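Local coordinates for protein fatty acid amide hydrolase (Candida albicans, PDB 6KVR) that probably hydrolyses amides of monocarboxylic acids to the free acid and ammonium, at residues 158-163 against 250-255; 166-171 against 198-203; 277-282 against 294-299. All blocks are in the same frame, centred on the assembly; numbering follows the deposited sequence.

Contact 1. Residues 158-163 against 250-255; sequences KEQMNY and VGSDIG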
ATOM      1  N   LYS A 158       9.272 -22.135   3.908  1.00 29.67           N
ATOM      2  CA  LYS A 158       9.621 -21.660   5.242  1.00 30.94           C
ATOM      3  C   LYS A 158       8.536 -22.098   6.222  1.00 27.86           C
ATOM      4  O   LYS A 158       7.345 -22.043   5.903  1.00 23.01           O
ATOM      5  CB  LYS A 158       9.778 -20.138   5.227  1.00 27.05           C
ATOM      6  CG  LYS A 158      10.438 -19.520   6.447  1.00 26.61           C
ATOM      7  CD  LYS A 158      10.520 -18.001   6.287  1.00 26.20           C
ATOM      8  CE  LYS A 158      11.025 -17.330   7.569  1.00 26.05           C
ATOM      9  NZ  LYS A 158      11.550 -15.941   7.331  1.00 24.03           N
ATOM     10  N   GLU A 159       8.958 -22.560   7.405  1.00 23.33           N
ATOM     11  CA  GLU A 159       8.026 -23.182   8.347  1.00 26.94           C
ATOM     12  C   GLU A 159       6.891 -22.241   8.762  1.00 25.53           C
ATOM     13  O   GLU A 159       5.744 -22.678   8.910  1.00 24.41           O
ATOM     14  CB  GLU A 159       8.777 -23.676   9.593  1.00 24.86           C
ATOM     15  CG  GLU A 159       7.931 -24.556  10.542  1.00 27.51           C
ATOM     16  CD  GLU A 159       6.993 -23.755  11.480  1.00 30.78           C
ATOM     17  OE1 GLU A 159       7.154 -22.514  11.606  1.00 30.52           O
ATOM     18  OE2 GLU A 159       6.080 -24.371  12.084  1.00 29.05           O
ATOM     19  N   GLN A 160       7.187 -20.959   8.992  1.00 25.28           N
ATOM     20  CA  GLN A 160       6.189 -20.065   9.582  1.00 27.87           C
ATOM     21  C   GLN A 160       4.924 -19.908   8.731  1.00 26.24           C
ATOM     22  O   GLN A 160       3.910 -19.421   9.245  1.00 25.41           O
ATOM     23  CB  GLN A 160       6.820 -18.691   9.866  1.00 27.93           C
ATOM     24  CG  GLN A 160       7.302 -17.945   8.613  1.00 28.59           C
ATOM     25  CD  GLN A 160       6.323 -16.887   8.180  1.00 36.12           C
ATOM     26  OE1 GLN A 160       5.554 -16.365   9.001  1.00 35.79           O
ATOM     27  NE2 GLN A 160       6.352 -16.536   6.895  1.00 39.47           N
HETATM   28  N   MSE A 161       4.940 -20.316   7.468  1.00 22.19           N
HETATM   29  CA  MSE A 161       3.730 -20.242   6.649  1.00 26.54           C
HETATM   30  C   MSE A 161       2.760 -21.359   6.997  1.00 25.53           C
HETATM   31  O   MSE A 161       3.161 -22.519   7.095  1.00 23.94           O
HETATM   32  CB  MSE A 161       4.065 -20.308   5.156  1.00 24.61           C
HETATM   33  CG  MSE A 161       4.924 -19.169   4.668  1.00 30.90           C
HETATM   34 SE   MSE A 161       5.366 -19.316   2.754  1.00 63.83          SE
HETATM   35  CE  MSE A 161       6.590 -20.796   2.917  1.00 28.79           C
ATOM     36  N   ASN A 162       1.488 -21.004   7.167  1.00 24.67           N
ATOM     37  CA  ASN A 162       0.449 -21.998   7.429  1.00 27.46           C
ATOM     38  C   ASN A 162       0.547 -23.147   6.439  1.00 24.24           C
ATOM     39  O   ASN A 162       0.536 -22.937   5.222  1.00 25.00           O
ATOM     40  CB  ASN A 162      -0.956 -21.376   7.321  1.00 23.77           C
ATOM     41  CG  ASN A 162      -1.363 -20.608   8.558  1.00 27.68           C
ATOM     42  OD1 ASN A 162      -0.674 -20.648   9.577  1.00 25.24           O
ATOM     43  ND2 ASN A 162      -2.500 -19.913   8.481  1.00 27.44           N
ATOM     44  N   TYR A 163       0.634 -24.357   6.964  1.00 22.57           N
ATOM     45  CA  TYR A 163       0.505 -25.567   6.169  1.00 23.92           C
ATOM     46  C   TYR A 163      -0.673 -26.346   6.731  1.00 25.81           C
ATOM     47  O   TYR A 163      -0.723 -26.611   7.941  1.00 24.61           O
ATOM     48  CB  TYR A 163       1.786 -26.421   6.206  1.00 24.36           C
ATOM     49  CG  TYR A 163       1.847 -27.466   5.107  1.00 26.57           C
ATOM     50  CD1 TYR A 163       1.113 -28.639   5.201  1.00 24.00           C
ATOM     51  CD2 TYR A 163       2.634 -27.271   3.969  1.00 25.71           C
ATOM     52  CE1 TYR A 163       1.168 -29.594   4.206  1.00 29.70           C
ATOM     53  CE2 TYR A 163       2.689 -28.219   2.960  1.00 26.79           C
ATOM     54  CZ  TYR A 163       1.956 -29.382   3.092  1.00 30.53           C
ATOM     55  OH  TYR A 163       1.987 -30.333   2.104  1.00 30.05           O
ATOM     56  N   VAL A 250      10.767 -20.757  -0.870  1.00 26.65           N
ATOM     57  CA  VAL A 250       9.916 -19.609  -0.569  1.00 26.68           C
ATOM     58  C   VAL A 250      10.269 -19.118   0.826  1.00 25.83           C
ATOM     59  O   VAL A 250      10.208 -19.888   1.792  1.00 29.41           O
ATOM     60  CB  VAL A 250       8.424 -19.960  -0.657  1.00 27.16           C
ATOM     61  CG1 VAL A 250       7.556 -18.670  -0.570  1.00 27.25           C
ATOM     62  CG2 VAL A 250       8.144 -20.697  -1.942  1.00 24.91           C
ATOM     63  N   GLY A 251      10.643 -17.847   0.930  1.00 28.75           N
ATOM     64  CA  GLY A 251      10.910 -17.232   2.217  1.00 27.68           C
ATOM     65  C   GLY A 251      10.148 -15.930   2.414  1.00 26.96           C
ATOM     66  O   GLY A 251       9.256 -15.592   1.635  1.00 25.45           O
ATOM     67  N   SER A 252      10.504 -15.192   3.454  1.00 24.45           N
ATOM     68  CA  SER A 252       9.928 -13.892   3.735  1.00 26.69           C
ATOM     69  C   SER A 252      11.064 -12.962   4.136  1.00 27.25           C
ATOM     70  O   SER A 252      12.154 -13.411   4.505  1.00 28.91           O
ATOM     71  CB  SER A 252       8.874 -13.974   4.843  1.00 25.96           C
ATOM     72  OG  SER A 252       9.492 -14.360   6.064  1.00 33.08           O
ATOM     73  N   ASP A 253      10.811 -11.655   4.054  1.00 23.24           N
ATOM     74  CA  ASP A 253      11.902 -10.681   4.146  1.00 21.08           C
ATOM     75  C   ASP A 253      11.335  -9.399   4.750  1.00 26.84           C
ATOM     76  O   ASP A 253      10.571  -8.665   4.120  1.00 23.25           O
ATOM     77  CB  ASP A 253      12.560 -10.439   2.791  1.00 20.80           C
ATOM     78  CG  ASP A 253      13.891  -9.650   2.885  1.00 26.99           C
ATOM     79  OD1 ASP A 253      13.914  -8.549   3.490  1.00 23.89           O
ATOM     80  OD2 ASP A 253      14.917 -10.116   2.307  1.00 19.14           O
ATOM     81  N   ILE A 254      11.622  -9.230   6.015  1.00 26.37           N
ATOM     82  CA  ILE A 254      11.750  -7.959   6.682  1.00 25.81           C
ATOM     83  C   ILE A 254      13.214  -7.963   7.099  1.00 34.52           C
ATOM     84  O   ILE A 254      13.773  -9.036   7.387  1.00 44.24           O
ATOM     85  CB  ILE A 254      10.773  -7.882   7.880  1.00 24.09           C
ATOM     86  CG1 ILE A 254      10.095  -6.511   8.005  1.00 27.14           C
ATOM     87  CG2 ILE A 254      11.445  -8.286   9.189  1.00 20.72           C
ATOM     88  CD1 ILE A 254       8.957  -6.463   9.077  1.00 23.84           C
ATOM     89  N   GLY A 255      13.873  -6.816   7.026  1.00 32.64           N
ATOM     90  CA  GLY A 255      15.270  -6.749   7.467  1.00 23.20           C
ATOM     91  C   GLY A 255      16.313  -7.483   6.637  1.00 29.47           C
ATOM     92  O   GLY A 255      17.520  -7.265   6.865  1.00 21.53           O
TER

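Contact 2. Residues 166-171 against 198-203; sequences KITHGG and YVRTSQ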
ATOM      1  N   LYS A 166      -0.914 -29.142   9.819  1.00 29.30           N
ATOM      2  CA  LYS A 166       0.400 -29.359  10.405  1.00 27.80           C
ATOM      3  C   LYS A 166       0.737 -28.227  11.358  1.00 29.63           C
ATOM      4  O   LYS A 166       0.284 -27.092  11.181  1.00 28.98           O
ATOM      5  CB  LYS A 166       1.469 -29.485   9.336  1.00 29.38           C
ATOM      6  CG  LYS A 166       1.545 -30.879   8.788  1.00 28.04           C
ATOM      7  CD  LYS A 166       2.489 -30.975   7.619  1.00 33.52           C
ATOM      8  CE  LYS A 166       2.630 -32.429   7.170  1.00 32.83           C
ATOM      9  NZ  LYS A 166       2.666 -32.353   5.709  1.00 37.41           N
ATOM     10  N   ILE A 167       1.507 -28.566  12.398  1.00 28.64           N
ATOM     11  CA  ILE A 167       1.973 -27.559  13.335  1.00 26.34           C
ATOM     12  C   ILE A 167       2.597 -26.417  12.563  1.00 29.58           C
ATOM     13  O   ILE A 167       3.402 -26.633  11.648  1.00 27.06           O
ATOM     14  CB  ILE A 167       2.994 -28.153  14.319  1.00 26.04           C
ATOM     15  CG1 ILE A 167       2.341 -29.151  15.267  1.00 28.05           C
ATOM     16  CG2 ILE A 167       3.675 -27.031  15.109  1.00 26.15           C
ATOM     17  CD1 ILE A 167       3.393 -30.049  15.974  1.00 31.79           C
ATOM     18  N   THR A 168       2.224 -25.192  12.934  1.00 23.47           N
ATOM     19  CA  THR A 168       2.822 -23.980  12.396  1.00 26.68           C
ATOM     20  C   THR A 168       3.140 -23.076  13.577  1.00 23.57           C
ATOM     21  O   THR A 168       2.239 -22.473  14.168  1.00 26.12           O
ATOM     22  CB  THR A 168       1.888 -23.300  11.402  1.00 23.48           C
ATOM     23  OG1 THR A 168       1.549 -24.240  10.384  1.00 23.63           O
ATOM     24  CG2 THR A 168       2.563 -22.074  10.764  1.00 22.83           C
ATOM     25  N   HIS A 169       4.414 -22.989  13.930  1.00 22.00           N
ATOM     26  CA  HIS A 169       4.797 -22.317  15.153  1.00 25.12           C
ATOM     27  C   HIS A 169       5.644 -21.079  14.936  1.00 26.13           C
ATOM     28  O   HIS A 169       5.784 -20.282  15.872  1.00 22.84           O
ATOM     29  CB  HIS A 169       5.541 -23.300  16.081  1.00 28.69           C
ATOM     30  CG  HIS A 169       6.706 -23.976  15.432  1.00 26.80           C
ATOM     31  ND1 HIS A 169       7.815 -23.283  14.994  1.00 31.05           N
ATOM     32  CD2 HIS A 169       6.938 -25.279  15.144  1.00 27.38           C
ATOM     33  CE1 HIS A 169       8.679 -24.131  14.460  1.00 28.44           C
ATOM     34  NE2 HIS A 169       8.173 -25.350  14.548  1.00 29.65           N
ATOM     35  N   GLY A 170       6.204 -20.886  13.743  1.00 28.96           N
ATOM     36  CA  GLY A 170       6.969 -19.677  13.464  1.00 27.95           C
ATOM     37  C   GLY A 170       8.163 -19.463  14.371  1.00 32.86           C
ATOM     38  O   GLY A 170       8.564 -18.308  14.595  1.00 27.23           O
ATOM     39  N   GLY A 171       8.736 -20.549  14.913  1.00 26.44           N
ATOM     40  CA  GLY A 171       9.827 -20.464  15.858  1.00 26.12           C
ATOM     41  C   GLY A 171       9.436 -20.236  17.310  1.00 27.33           C
ATOM     42  O   GLY A 171      10.328 -20.190  18.170  1.00 27.73           O
ATOM     43  N   TYR A 198       7.235 -31.216   0.539  1.00 26.61           N
ATOM     44  CA  TYR A 198       7.848 -32.326   1.260  1.00 27.73           C
ATOM     45  C   TYR A 198       8.716 -31.893   2.438  1.00 26.01           C
ATOM     46  O   TYR A 198       8.986 -32.713   3.318  1.00 31.71           O
ATOM     47  CB  TYR A 198       8.692 -33.183   0.295  1.00 28.80           C
ATOM     48  CG  TYR A 198       9.779 -32.417  -0.432  1.00 25.08           C
ATOM     49  CD1 TYR A 198       9.463 -31.449  -1.381  1.00 29.97           C
ATOM     50  CD2 TYR A 198      11.118 -32.643  -0.154  1.00 26.41           C
ATOM     51  CE1 TYR A 198      10.454 -30.742  -2.037  1.00 30.46           C
ATOM     52  CE2 TYR A 198      12.113 -31.938  -0.806  1.00 24.94           C
ATOM     53  CZ  TYR A 198      11.777 -31.002  -1.753  1.00 26.44           C
ATOM     54  OH  TYR A 198      12.761 -30.307  -2.411  1.00 31.96           O
ATOM     55  N   VAL A 199       9.174 -30.637   2.473  1.00 28.07           N
ATOM     56  CA  VAL A 199      10.060 -30.158   3.537  1.00 28.93           C
ATOM     57  C   VAL A 199       9.695 -28.723   3.927  1.00 28.18           C
ATOM     58  O   VAL A 199       9.385 -27.886   3.069  1.00 25.10           O
ATOM     59  CB  VAL A 199      11.547 -30.239   3.123  1.00 24.55           C
ATOM     60  CG1 VAL A 199      11.810 -29.423   1.871  1.00 25.10           C
ATOM     61  CG2 VAL A 199      12.449 -29.765   4.241  1.00 27.41           C
ATOM     62  N   ARG A 200       9.728 -28.445   5.231  1.00 24.50           N
ATOM     63  CA  ARG A 200       9.535 -27.105   5.768  1.00 26.86           C
ATOM     64  C   ARG A 200      10.777 -26.760   6.570  1.00 29.10           C
ATOM     65  O   ARG A 200      11.217 -27.557   7.409  1.00 29.14           O
ATOM     66  CB  ARG A 200       8.268 -27.010   6.641  1.00 26.90           C
ATOM     67  CG  ARG A 200       6.980 -27.277   5.848  1.00 29.00           C
ATOM     68  CD  ARG A 200       5.781 -27.514   6.749  1.00 26.42           C
ATOM     69  NE  ARG A 200       5.331 -26.266   7.345  1.00 25.50           N
ATOM     70  CZ  ARG A 200       4.550 -26.190   8.414  1.00 29.01           C
ATOM     71  NH1 ARG A 200       4.108 -27.277   9.018  1.00 23.93           N
ATOM     72  NH2 ARG A 200       4.179 -24.992   8.868  1.00 22.58           N
ATOM     73  N   THR A 201      11.336 -25.583   6.307  1.00 29.03           N
ATOM     74  CA  THR A 201      12.707 -25.254   6.673  1.00 26.98           C
ATOM     75  C   THR A 201      12.773 -24.370   7.908  1.00 26.79           C
ATOM     76  O   THR A 201      11.806 -23.700   8.285  1.00 27.37           O
ATOM     77  CB  THR A 201      13.410 -24.559   5.510  1.00 28.50           C
ATOM     78  OG1 THR A 201      12.570 -23.512   5.004  1.00 30.48           O
ATOM     79  CG2 THR A 201      13.692 -25.563   4.395  1.00 30.81           C
ATOM     80  N   SER A 202      13.966 -24.331   8.495  1.00 26.69           N
ATOM     81  CA  SER A 202      14.197 -23.728   9.797  1.00 26.77           C
ATOM     82  C   SER A 202      14.258 -22.209   9.720  1.00 24.67           C
ATOM     83  O   SER A 202      14.439 -21.607   8.655  1.00 24.22           O
ATOM     84  CB  SER A 202      15.485 -24.258  10.427  1.00 28.14           C
ATOM     85  OG  SER A 202      16.595 -23.923   9.601  1.00 32.68           O
ATOM     86  N   GLN A 203      14.114 -21.606  10.897  1.00 21.83           N
ATOM     87  CA  GLN A 203      14.044 -20.169  11.101  1.00 24.03           C
ATOM     88  C   GLN A 203      14.421 -19.900  12.550  1.00 24.26           C
ATOM     89  O   GLN A 203      14.244 -20.772  13.403  1.00 25.69           O
ATOM     90  CB  GLN A 203      12.634 -19.645  10.802  1.00 20.93           C
ATOM     91  CG  GLN A 203      11.620 -20.225  11.765  1.00 28.75           C
ATOM     92  CD  GLN A 203      10.288 -20.529  11.132  1.00 30.88           C
ATOM     93  OE1 GLN A 203      10.027 -20.169   9.978  1.00 29.77           O
ATOM     94  NE2 GLN A 203       9.434 -21.215  11.880  1.00 30.96           N
TER

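Contact 3. Residues 277-282 against 294-299; sequences ISVKGG and AVAGPM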
ATOM      1  N   ILE A 277       3.238 -10.319  -3.668  1.00 20.83           N
ATOM      2  CA  ILE A 277       3.132 -11.694  -3.203  1.00 27.63           C
ATOM      3  C   ILE A 277       2.471 -11.660  -1.827  1.00 25.89           C
ATOM      4  O   ILE A 277       2.832 -10.831  -0.985  1.00 26.10           O
ATOM      5  CB  ILE A 277       4.523 -12.370  -3.172  1.00 26.21           C
ATOM      6  CG1 ILE A 277       4.974 -12.714  -4.598  1.00 32.14           C
ATOM      7  CG2 ILE A 277       4.497 -13.664  -2.421  1.00 21.22           C
ATOM      8  CD1 ILE A 277       5.438 -11.560  -5.400  1.00 32.10           C
ATOM      9  N   SER A 278       1.488 -12.532  -1.604  1.00 22.04           N
ATOM     10  CA  SER A 278       0.775 -12.538  -0.326  1.00 25.08           C
ATOM     11  C   SER A 278       1.623 -13.067   0.834  1.00 28.57           C
ATOM     12  O   SER A 278       2.350 -14.059   0.701  1.00 23.48           O
ATOM     13  CB  SER A 278      -0.489 -13.384  -0.430  1.00 25.41           C
ATOM     14  OG  SER A 278      -1.180 -13.373   0.810  1.00 26.70           O
ATOM     15  N   VAL A 279       1.504 -12.405   1.992  1.00 26.26           N
ATOM     16  CA  VAL A 279       2.022 -12.929   3.255  1.00 25.96           C
ATOM     17  C   VAL A 279       0.899 -13.393   4.172  1.00 30.65           C
ATOM     18  O   VAL A 279       1.156 -13.743   5.323  1.00 29.98           O
ATOM     19  CB  VAL A 279       2.925 -11.916   3.987  1.00 25.39           C
ATOM     20  CG1 VAL A 279       4.146 -11.562   3.140  1.00 24.48           C
ATOM     21  CG2 VAL A 279       2.144 -10.662   4.353  1.00 23.95           C
ATOM     22  N   LYS A 280      -0.339 -13.418   3.686  1.00 26.36           N
ATOM     23  CA  LYS A 280      -1.468 -13.831   4.514  1.00 28.95           C
ATOM     24  C   LYS A 280      -1.384 -15.314   4.894  1.00 27.37           C
ATOM     25  O   LYS A 280      -1.165 -16.177   4.041  1.00 26.69           O
ATOM     26  CB  LYS A 280      -2.781 -13.540   3.777  1.00 26.08           C
ATOM     27  CG  LYS A 280      -4.016 -13.967   4.539  1.00 37.86           C
ATOM     28  CD  LYS A 280      -5.296 -13.698   3.755  1.00 44.52           C
ATOM     29  CE  LYS A 280      -6.502 -14.349   4.430  1.00 46.12           C
ATOM     30  NZ  LYS A 280      -7.723 -13.951   3.681  1.00 50.24           N
ATOM     31  N   GLY A 281      -1.573 -15.609   6.177  1.00 24.71           N
ATOM     32  CA  GLY A 281      -1.680 -16.987   6.621  1.00 25.72           C
ATOM     33  C   GLY A 281      -0.386 -17.591   7.139  1.00 26.77           C
ATOM     34  O   GLY A 281       0.207 -18.450   6.488  1.00 25.59           O
ATOM     35  N   GLY A 282       0.063 -17.139   8.301  1.00 23.95           N
ATOM     36  CA  GLY A 282       1.286 -17.639   8.902  1.00 26.58           C
ATOM     37  C   GLY A 282       1.386 -17.148  10.331  1.00 26.88           C
ATOM     38  O   GLY A 282       0.485 -16.477  10.844  1.00 28.18           O
ATOM     39  N   ALA A 294       6.432  -6.715   5.910  1.00 22.98           N
ATOM     40  CA  ALA A 294       7.166  -7.872   5.447  1.00 23.47           C
ATOM     41  C   ALA A 294       6.760  -8.218   4.017  1.00 27.53           C
ATOM     42  O   ALA A 294       5.802  -7.684   3.458  1.00 28.30           O
ATOM     43  CB  ALA A 294       6.918  -9.064   6.366  1.00 24.39           C
ATOM     44  N   VAL A 295       7.509  -9.140   3.428  1.00 27.32           N
ATOM     45  CA  VAL A 295       7.360  -9.488   2.026  1.00 24.74           C
ATOM     46  C   VAL A 295       7.744 -10.950   1.892  1.00 27.09           C
ATOM     47  O   VAL A 295       8.565 -11.461   2.655  1.00 28.26           O
ATOM     48  CB  VAL A 295       8.239  -8.545   1.167  1.00 28.79           C
ATOM     49  CG1 VAL A 295       9.298  -9.306   0.372  1.00 24.12           C
ATOM     50  CG2 VAL A 295       7.393  -7.653   0.301  1.00 24.54           C
ATOM     51  N   ALA A 296       7.123 -11.642   0.951  1.00 26.52           N
ATOM     52  CA  ALA A 296       7.475 -13.019   0.669  1.00 22.75           C
ATOM     53  C   ALA A 296       8.034 -13.094  -0.745  1.00 24.36           C
ATOM     54  O   ALA A 296       7.723 -12.258  -1.593  1.00 21.71           O
ATOM     55  CB  ALA A 296       6.261 -13.941   0.825  1.00 25.52           C
ATOM     56  N   GLY A 297       8.869 -14.087  -1.008  1.00 26.18           N
ATOM     57  CA  GLY A 297       9.446 -14.190  -2.328  1.00 24.05           C
ATOM     58  C   GLY A 297      10.308 -15.420  -2.529  1.00 24.29           C
ATOM     59  O   GLY A 297      10.581 -16.172  -1.594  1.00 23.98           O
ATOM     60  N   PRO A 298      10.768 -15.632  -3.761  1.00 24.38           N
ATOM     61  CA  PRO A 298      11.394 -16.903  -4.119  1.00 25.65           C
ATOM     62  C   PRO A 298      12.906 -16.879  -3.942  1.00 25.49           C
ATOM     63  O   PRO A 298      13.554 -15.829  -3.954  1.00 24.55           O
ATOM     64  CB  PRO A 298      11.026 -17.052  -5.601  1.00 20.90           C
ATOM     65  CG  PRO A 298      11.046 -15.639  -6.102  1.00 23.01           C
ATOM     66  CD  PRO A 298      10.607 -14.751  -4.936  1.00 23.44           C
HETATM   67  N   MSE A 299      13.454 -18.075  -3.768  1.00 24.18           N
HETATM   68  CA  MSE A 299      14.903 -18.295  -3.860  1.00 27.48           C
HETATM   69  C   MSE A 299      15.183 -19.491  -4.769  1.00 26.02           C
HETATM   70  O   MSE A 299      14.410 -20.456  -4.768  1.00 26.48           O
HETATM   71  CB  MSE A 299      15.510 -18.497  -2.467  1.00 23.19           C
HETATM   72  CG  MSE A 299      15.156 -17.336  -1.512  1.00 39.56           C
HETATM   73 SE   MSE A 299      15.369 -17.807   0.386  1.00 65.28          SE
HETATM   74  CE  MSE A 299      17.248 -18.335   0.105  1.00 20.78           C
TER
HETATM   75  O   HOH W   1       4.997  -9.765  -0.366  1.00 27.21           O

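Contact 1. Residues 158-163 against 250-255
Lys-158, at the end of strand 155-158, meets the neighbouring parallel strand 248-253 with both its backbone and its side chain. Its amide N donates to Val-250 O at 3.2 Å, with an N-H...O angle of 143°. This is a sheet bond, and Lys-158 CB rests on the same carbonyl oxygen at 3.5 Å. The side chain then runs out straight, with CG anti to the backbone N (chi1 -167°) and every later torsion extended. That carries the chain along strand 250-253. Lys-158 CD passes Gly-251 CA at 4.2 Å. Lys-158 NZ ends on Ser-252 OG at 2.9 Å. A second bond, from NZ to Ser-233 OG, lies outside the two segments. Glu-159 makes its bonds to residues of the 166-171 and 198-203 segments. Lys-158 to Met-161 form a type I beta turn, after which the Met-161 side chain points toward the strand. The end of the Gln-160 side chain comes near Ser-252. Selenomethionine Met-161 crosses Val-250 at about a right angle. Its SE lies 4.0 Å from Val-250 CG1, and the bend at chi3 (-72°) brings CE to 3.9 Å from Val-250 O. That oxygen therefore has an N-H donor and an apolar methyl beside it. Lys-158 and Ser-233 are predicted members of the charge relay, and Ile-254 and Gly-255 are predicted to bind substrate. The geometry fits the Ser-Ser-Lys catalytic triad of the amidase signature family, in which Ser-257 is the predicted acyl-ester nucleophile. The extended lysine is held by the strand at its base and by two serine hydroxyls at its amine, which is consistent with Ser-252 acting as a second-shell residue that holds NZ beside Ser-233.

Contact 2. Residues 166-171 against 198-203
The guanidinium of Arg-200 meets the 166-171 loop with its edge. Ile-167 O and Thr-168 OG1 both lie there, near its plane, and Thr-168 CB lies in that plane. NH1 gives the shorter bond, 2.8 Å to Ile-167 O, with the oxygen 21° out of the guanidinium plane. NH2 donates to Thr-168 OG1 at 3.1 Å, and that oxygen is tilted from the plane by a similar amount. NH2 also makes a weak bond to Ile-167 O, so one carbonyl is shared between both terminal nitrogens. The bend at chi3 (74°) helps turn the group onto the loop. Lys-166 CB approaches NH1 obliquely at 3.5 Å, while the lysine chain leads away to a salt bridge with Glu-128. The second flat pair is the His-169 ring and the Gln-203 amide, whose planes stand nearly perpendicular, 87° apart. Gln-203 NE2 lies obliquely to the ring, 4.0 Å from His-169 CE1. At the ring edge, exactly in plane, Gly-171 N donates to His-169 ND1 at 2.9 Å. This bond ties the imidazole to its own loop and fixes its rotation. Gln-203 NE2 also sits 3.2 Å from Gly-171 N, but both are donors and do not bond; NE2 has its hydrogen-bond partner in Glu-159 OE1. Gly-170 and Gly-171 both have positive phi, which lets the loop turn closely past the amide. Arg-200 has further partners in the carboxylate of Glu-123 and in Glu-159 O. Its charge is thus buried with an acid and with neutral oxygens of the loop and the 158-161 turn. The carboxylate would be expected to offset that charge. Arg-200 therefore joins strands 123-124 and 199-201 to a loop that has no regular structure of its own.

Contact 3. Residues 277-282 against 294-299
Ala-296 CB is the small centre onto which two branched side chains close. Ile-277 CG2 meets it at 3.7 Å and Val-279 CG1 at 3.9 Å. Ile-277 CB also lies against Ala-296 O, at 3.6 Å. CG1 of Val-279 also touches the backbone, 3.7 Å from Ala-296 N. It can do so because it stands anti to its own carbonyl carbon (chi1 -61°). A water accepts from Ala-296 N at 3.1 Å. Its approach to Ile-277 O is unusually short, so a bridge between the two backbones is doubtful. Ser-278 OG accepts from Lys-280 N at 3.0 Å, an ST turn that braces the backbone around Val-279. The same hydroxyl bonds to Asp-323. Lys-280 NZ makes a salt bridge with Asp-449 of the second subunit. Ser-278 O bonds to Thr-186 of helix 185-192. Ile-277 is covered by Trp-309, Met-310 and Tyr-313 of helix 303-317. Strand 295-300, on which Ala-296 lies, runs antiparallel between strands 248-253 and 268-271, so the loop is packed between this central sheet and the two helices.

In the fold
All three contacts reach the same mixed beta-sheet. Contacts 2 and 3 are largely buried, contact 1 partly so, although its centre lies nearest that of the chain. Contact 1 lies between the others. Glu-159 joins it to contact 2, while backbone bonds from Asp-253 N to Val-295 O and from Asn-162 N to Gly-281 O join it to contact 3. Contacts 2 and 3 do not touch; their nearest atoms are about 5 Å apart. Contact 2 is polar and charged, near the short outer strand 123-124. Contact 3 is mainly apolar, with the exposed Val-279 at its margin. Contact 1 mixes both and carries the predicted catalytic lysine.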